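PDB 5JVV: beta-1,3-glucosyltransferase from Paecilomyces sp. J18, which is probably a carbohydrate-active enzyme of the glucosyltransferase class, with a curved beta-sandwich fold. Local coordinates for residues Ile141-Asp146 with Asn225-Cys230. Numbering follows the deposited sequence.
Sequences ITSDDD and NFKGTC
Thr142 N donates to Lys227 O at 2.9 Å, nearly straight (169°) and within the carbonyl plane; Ile141 CA also approaches that oxygen. Together they mark a single bridge between Ile141 and Gly228 rather than a continued ladder. Further along, a water bridges the backbones in place of direct pairing: it receives a weak bond from Ser143 N and donates to Asn225 O at 2.7 Å.

The polar end of the contact is set by Asn225. The anti placement of its CG relative to its own N (chi1 -166°) directs the amide to the type I turn Ser143-Asp146. There ND2 bonds Asp146 O at 2.9 Å; the acceptor lies almost in the amide plane, whereas the donor is tilted 25° from the carbonyl plane. Asp146 OD2 is also near ND2, but at a poor angle, its carboxylate turned steeply against the amide. Ser143 CB rests 3.7 Å from Asn225 CG. Bends at chi3 and chi4 curl the Lys227 chain around Ser143 OG, leaving NZ 2.9 Å from that hydroxyl.

On the apolar side, Ile141 and Phe226 run side by side: Ile141 CG2 and Ile141 CD1 each lie 4.0 Å from Phe226 CD1. Cys165 and Val167 of strand 165-168 touch both residues. Just beyond, the Cys139-Cys230 disulfide and the Thr229 OG1 bond to Glu140 N tie 225-230 to the residues just before Ile141. The contact thus joins the 135-149 connection to strand 224-226 and the chain that follows it, at the margin of a beta-sandwich, consistent with a concanavalin A-like jelly-roll.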
loop_
_atom_site.group_PDB
_atom_site.type_symbol
_atom_site.label_atom_id
_atom_site.label_comp_id
_atom_site.label_asym_id
_atom_site.label_seq_id
_atom_site.Cartn_x
_atom_site.Cartn_y
_atom_site.Cartn_z
ATOM N N ILE A 141 -19.667 2.786 6.244
ATOM C CA ILE A 141 -19.007 2.207 7.415
ATOM C C ILE A 141 -19.453 2.956 8.672
ATOM O O ILE A 141 -19.558 4.191 8.675
ATOM C CB ILE A 141 -17.463 2.172 7.287
ATOM C CG1 ILE A 141 -16.882 3.559 6.981
ATOM C CG2 ILE A 141 -17.046 1.221 6.176
ATOM C CD1 ILE A 141 -15.343 3.567 7.053
ATOM N N THR A 142 -19.749 2.209 9.730
ATOM C CA THR A 142 -20.371 2.783 10.922
ATOM C C THR A 142 -19.743 2.276 12.220
ATOM O O THR A 142 -20.383 2.302 13.278
ATOM C CB THR A 142 -21.884 2.476 10.967
ATOM O OG1 THR A 142 -22.092 1.054 11.003
ATOM C CG2 THR A 142 -22.598 3.057 9.747
ATOM N N SER A 143 -18.496 1.819 12.141
ATOM C CA SER A 143 -17.833 1.218 13.297
ATOM C C SER A 143 -16.704 2.087 13.855
ATOM O O SER A 143 -15.715 1.565 14.372
ATOM C CB SER A 143 -17.310 -0.181 12.943
ATOM O OG SER A 143 -18.391 -1.075 12.714
ATOM N N ASP A 144 -16.858 3.409 13.765
ATOM C CA ASP A 144 -15.827 4.346 14.231
ATOM C C ASP A 144 -15.593 4.237 15.744
ATOM O O ASP A 144 -14.623 4.785 16.278
ATOM C CB ASP A 144 -16.157 5.793 13.800
ATOM C CG ASP A 144 -15.059 6.797 14.178
ATOM O OD1 ASP A 144 -14.004 6.852 13.494
ATOM O OD2 ASP A 144 -15.260 7.551 15.155
ATOM N N ASP A 145 -16.468 3.497 16.421
ATOM C CA ASP A 145 -16.367 3.290 17.863
ATOM C C ASP A 145 -15.868 1.887 18.244
ATOM O O ASP A 145 -15.891 1.509 19.415
ATOM C CB ASP A 145 -17.714 3.588 18.529
ATOM C CG ASP A 145 -18.140 5.041 18.359
ATOM O OD1 ASP A 145 -17.298 5.941 18.566
ATOM O OD2 ASP A 145 -19.316 5.284 18.013
ATOM N N ASP A 146 -15.437 1.113 17.250
ATOM C CA ASP A 146 -14.634 -0.090 17.494
ATOM C C ASP A 146 -13.447 -0.045 16.542
ATOM O O ASP A 146 -13.219 -0.957 15.740
ATOM C CB ASP A 146 -15.442 -1.389 17.320
ATOM C CG ASP A 146 -14.629 -2.638 17.662
ATOM O OD1 ASP A 146 -13.669 -2.533 18.461
ATOM O OD2 ASP A 146 -14.936 -3.728 17.124
ATOM N N ASN A 225 -11.913 -0.338 10.823
ATOM C CA ASN A 225 -12.977 -1.334 10.944
ATOM C C ASN A 225 -14.027 -1.093 9.866
ATOM O O ASN A 225 -14.947 -0.282 10.050
ATOM C CB ASN A 225 -13.596 -1.287 12.346
ATOM C CG ASN A 225 -14.465 -2.502 12.654
ATOM O OD1 ASN A 225 -14.944 -3.191 11.749
ATOM N ND2 ASN A 225 -14.692 -2.755 13.944
ATOM N N PHE A 226 -13.876 -1.775 8.734
ATOM C CA PHE A 226 -14.780 -1.556 7.607
ATOM C C PHE A 226 -15.979 -2.484 7.717
ATOM O O PHE A 226 -15.980 -3.621 7.230
ATOM C CB PHE A 226 -14.049 -1.681 6.267
ATOM C CG PHE A 226 -12.970 -0.644 6.074
ATOM C CD1 PHE A 226 -13.234 0.535 5.393
ATOM C CD2 PHE A 226 -11.701 -0.844 6.607
ATOM C CE1 PHE A 226 -12.243 1.503 5.220
ATOM C CE2 PHE A 226 -10.701 0.107 6.452
ATOM C CZ PHE A 226 -10.974 1.291 5.753
ATOM N N LYS A 227 -17.015 -1.961 8.358
ATOM C CA LYS A 227 -18.179 -2.736 8.756
ATOM C C LYS A 227 -19.315 -1.731 8.845
ATOM O O LYS A 227 -19.106 -0.609 9.302
ATOM C CB LYS A 227 -17.904 -3.383 10.113
ATOM C CG LYS A 227 -19.073 -4.123 10.736
ATOM C CD LYS A 227 -18.576 -4.926 11.945
ATOM C CE LYS A 227 -19.554 -4.871 13.099
ATOM N NZ LYS A 227 -19.639 -3.498 13.671
ATOM N N GLY A 228 -20.499 -2.106 8.379
ATOM C CA GLY A 228 -21.601 -1.160 8.365
ATOM C C GLY A 228 -22.833 -1.612 7.618
ATOM O O GLY A 228 -23.362 -2.693 7.863
ATOM N N THR A 229 -23.296 -0.772 6.697
ATOM C CA THR A 229 -24.634 -0.920 6.127
ATOM C C THR A 229 -24.720 -1.854 4.930
ATOM O O THR A 229 -25.776 -1.973 4.312
ATOM C CB THR A 229 -25.224 0.439 5.720
ATOM O OG1 THR A 229 -24.457 1.006 4.650
ATOM C CG2 THR A 229 -25.229 1.388 6.898
ATOM N N CYS A 230 -23.604 -2.486 4.588
ATOM C CA CYS A 230 -23.601 -3.554 3.601
ATOM C C CYS A 230 -22.702 -4.649 4.136
ATOM O O CYS A 230 -21.910 -4.414 5.053
ATOM C CB CYS A 230 -23.053 -3.067 2.260
ATOM S SG CYS A 230 -21.244 -2.866 2.215
HETATM O O HOH W 1 -15.730 2.178 10.877
#